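Long-range contact in luciferase (PDB 1VPR), which catalyses the oxidation of dinoflagellate luciferin by molecular oxygen with emission of blue light, this chain being the third of its three homologous luciferase domains: residues E63-N71 with T202-N210. Numbering follows the deposited sequence.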
loop_
_atom_site.group_PDB
_atom_site.type_symbol
_atom_site.label_atom_id
_atom_site.label_comp_id
_atom_site.label_asym_id
_atom_site.label_seq_id
_atom_site.Cartn_x
_atom_site.Cartn_y
_atom_site.Cartn_z
ATOM N N GLU A 63 6.491 11.369 -12.068
ATOM C CA GLU A 63 6.007 12.649 -11.606
ATOM C C GLU A 63 4.934 12.459 -10.532
ATOM O O GLU A 63 4.844 13.254 -9.605
ATOM C CB GLU A 63 5.451 13.462 -12.768
ATOM C CG GLU A 63 5.132 14.894 -12.403
ATOM C CD GLU A 63 4.678 15.686 -13.615
ATOM O OE1 GLU A 63 3.457 15.913 -13.773
ATOM O OE2 GLU A 63 5.554 16.060 -14.419
ATOM N N CYS A 64 4.133 11.404 -10.634
ATOM C CA CYS A 64 3.103 11.194 -9.624
ATOM C C CYS A 64 3.703 10.816 -8.287
ATOM O O CYS A 64 3.057 10.978 -7.247
ATOM C CB CYS A 64 2.109 10.116 -10.059
ATOM S SG CYS A 64 0.962 10.653 -11.352
ATOM N N HIS A 65 4.935 10.305 -8.303
ATOM C CA HIS A 65 5.596 9.921 -7.060
ATOM C C HIS A 65 5.872 11.145 -6.184
ATOM O O HIS A 65 5.879 11.058 -4.949
ATOM C CB HIS A 65 6.889 9.157 -7.365
ATOM C CG HIS A 65 6.711 7.677 -7.308
ATOM N ND1 HIS A 65 6.333 7.028 -6.147
ATOM C CD2 HIS A 65 6.727 6.732 -8.282
ATOM C CE1 HIS A 65 6.109 5.750 -6.415
ATOM N NE2 HIS A 65 6.340 5.545 -7.701
ATOM N N GLU A 66 6.051 12.294 -6.831
ATOM C CA GLU A 66 6.322 13.540 -6.125
ATOM C C GLU A 66 5.067 14.169 -5.494
ATOM O O GLU A 66 5.142 15.222 -4.856
ATOM C CB GLU A 66 7.000 14.538 -7.085
ATOM N N LEU A 67 3.920 13.520 -5.643
ATOM C CA LEU A 67 2.685 14.058 -5.086
ATOM C C LEU A 67 2.363 13.579 -3.669
ATOM O O LEU A 67 2.479 12.380 -3.371
ATOM C CB LEU A 67 1.493 13.690 -5.983
ATOM C CG LEU A 67 1.468 14.154 -7.443
ATOM C CD1 LEU A 67 0.389 13.378 -8.215
ATOM C CD2 LEU A 67 1.197 15.652 -7.493
ATOM N N GLY A 68 1.977 14.525 -2.811
ATOM C CA GLY A 68 1.517 14.216 -1.461
ATOM C C GLY A 68 2.365 13.910 -0.235
ATOM O O GLY A 68 1.796 13.775 0.859
ATOM N N GLY A 69 3.683 13.798 -0.370
ATOM C CA GLY A 69 4.495 13.469 0.799
ATOM C C GLY A 69 5.362 14.547 1.421
ATOM O O GLY A 69 6.123 14.276 2.368
ATOM N N LYS A 70 5.226 15.777 0.940
ATOM C CA LYS A 70 6.047 16.876 1.434
ATOM C C LYS A 70 5.507 17.675 2.608
ATOM O O LYS A 70 4.298 17.747 2.815
ATOM C CB LYS A 70 6.324 17.863 0.294
ATOM C CG LYS A 70 6.891 17.234 -0.955
ATOM C CD LYS A 70 7.448 18.309 -1.867
ATOM C CE LYS A 70 7.087 18.071 -3.307
ATOM N NZ LYS A 70 7.546 16.749 -3.777
ATOM N N ASN A 71 6.419 18.298 3.360
ATOM C CA ASN A 71 6.023 19.150 4.477
ATOM C C ASN A 71 5.359 20.396 3.881
ATOM O O ASN A 71 5.220 20.502 2.662
ATOM C CB ASN A 71 7.218 19.544 5.370
ATOM C CG ASN A 71 8.334 20.230 4.610
ATOM O OD1 ASN A 71 8.090 21.103 3.767
ATOM N ND2 ASN A 71 9.585 19.846 4.917
ATOM N N THR A 202 7.255 -2.537 -3.566
ATOM C CA THR A 202 8.142 -1.376 -3.464
ATOM C C THR A 202 7.345 -0.310 -2.728
ATOM O O THR A 202 6.143 -0.453 -2.549
ATOM C CB THR A 202 8.576 -0.793 -4.841
ATOM O OG1 THR A 202 7.419 -0.457 -5.618
ATOM C CG2 THR A 202 9.405 -1.801 -5.593
ATOM N N GLY A 203 7.996 0.770 -2.304
ATOM C CA GLY A 203 7.227 1.776 -1.605
ATOM C C GLY A 203 6.938 3.036 -2.402
ATOM O O GLY A 203 7.509 3.276 -3.482
ATOM N N GLY A 204 6.012 3.831 -1.872
ATOM C CA GLY A 204 5.721 5.111 -2.477
ATOM C C GLY A 204 6.850 5.929 -1.869
ATOM O O GLY A 204 7.766 5.349 -1.252
HETATM N N MSE A 205 6.823 7.250 -1.984
HETATM C CA MSE A 205 7.924 8.001 -1.399
HETATM C C MSE A 205 7.644 8.372 0.052
HETATM O O MSE A 205 8.541 8.825 0.772
HETATM C CB MSE A 205 8.248 9.250 -2.241
HETATM C CG MSE A 205 8.955 8.950 -3.608
HETATM SE SE MSE A 205 10.131 7.303 -3.751
HETATM C CE MSE A 205 11.833 7.964 -3.060
ATOM N N TYR A 206 6.416 8.109 0.504
ATOM C CA TYR A 206 6.017 8.441 1.868
ATOM C C TYR A 206 4.793 7.672 2.340
ATOM O O TYR A 206 4.148 6.952 1.581
ATOM C CB TYR A 206 5.620 9.910 1.928
ATOM C CG TYR A 206 4.279 10.163 1.250
ATOM C CD1 TYR A 206 4.176 10.248 -0.131
ATOM C CD2 TYR A 206 3.104 10.249 1.993
ATOM C CE1 TYR A 206 2.928 10.412 -0.762
ATOM C CE2 TYR A 206 1.853 10.403 1.376
ATOM C CZ TYR A 206 1.773 10.483 0.005
ATOM O OH TYR A 206 0.543 10.623 -0.602
ATOM N N LEU A 207 4.465 7.883 3.609
ATOM C CA LEU A 207 3.234 7.369 4.216
ATOM C C LEU A 207 2.854 8.393 5.287
ATOM O O LEU A 207 3.737 8.909 5.966
ATOM C CB LEU A 207 3.416 6.014 4.897
ATOM C CG LEU A 207 3.579 4.716 4.093
ATOM C CD1 LEU A 207 3.824 3.571 5.113
ATOM C CD2 LEU A 207 2.316 4.430 3.236
ATOM N N ARG A 208 1.559 8.698 5.417
ATOM C CA ARG A 208 1.050 9.586 6.465
ATOM C C ARG A 208 0.055 8.671 7.173
ATOM O O ARG A 208 -0.851 8.118 6.545
ATOM C CB ARG A 208 0.321 10.793 5.876
ATOM C CG ARG A 208 1.216 11.762 5.103
ATOM C CD ARG A 208 0.392 12.916 4.469
ATOM N NE ARG A 208 1.204 13.796 3.611
ATOM C CZ ARG A 208 1.799 14.929 3.994
ATOM N NH1 ARG A 208 2.513 15.627 3.109
ATOM N NH2 ARG A 208 1.677 15.392 5.237
ATOM N N ILE A 209 0.219 8.481 8.476
ATOM C CA ILE A 209 -0.655 7.568 9.193
ATOM C C ILE A 209 -1.299 8.233 10.386
ATOM O O ILE A 209 -0.637 8.928 11.168
ATOM C CB ILE A 209 0.151 6.349 9.716
ATOM C CG1 ILE A 209 0.793 5.609 8.558
ATOM C CG2 ILE A 209 -0.756 5.391 10.513
ATOM C CD1 ILE A 209 1.809 4.520 9.035
ATOM N N ASN A 210 -2.596 8.030 10.512
ATOM C CA ASN A 210 -3.342 8.521 11.647
ATOM C C ASN A 210 -3.608 7.192 12.315
ATOM O O ASN A 210 -4.185 6.293 11.686
ATOM C CB ASN A 210 -4.678 9.130 11.221
ATOM C CG ASN A 210 -4.575 10.614 10.961
ATOM O OD1 ASN A 210 -4.668 11.426 11.890
ATOM N ND2 ASN A 210 -4.362 10.980 9.702
HETATM O O HOH W 1 5.245 8.394 -3.933
HETATM O O HOH W 2 0.277 10.600 -3.319
HETATM O O HOH W 3 -1.190 12.577 1.279
HETATM O O HOH W 4 2.819 17.915 5.388
#
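Arg-208 and Tyr-206 meet Gly-68 and Gly-69 where strand 206-212 of the lipocalin-like (calycin) beta barrel holds the loop that follows helix 57-65. Extended from CG to NE, the arginine brings its guanidinium edge-on to two backbone carbonyls. NE gives a bond of 2.8 Å to Gly-68 O, nearly along the C=O axis, while NH1 reaches that same oxygen and also Lys-70 O, 2.8 Å away. Pro-310 O accepts from NH2. A long chain ending in a flat group with several N-H donors suits a place where carbonyls converge; a methionine here would probably leave Gly-68 O and Lys-70 O without these donors and the loop less firmly held.

The Tyr-206 ring, turned by chi1 of 73° between its backbone N and carbonyl carbon, lies under the glycine pair. Gly-69 CA sits 3.5 Å from the ring centroid in a CH-pi contact, and Gly-68 O lies over the same face. A CB on either glycine would strike the tyrosine, and Gly-68 also has a positive phi of 80°. The hydroxyl meets water 2, which donates to Leu-67 O.

His-65 sets its ring edge, at CE1, 4.0 Å from Gly-204 CA. Two ring nitrogens suit histidine here: NE2 bonds to Gln-172 OE1, ND1 to water 1 at 2.8 Å. Water 1 joins the segments, donating to His-65 O and accepting from Met-205 N at 2.8 Å.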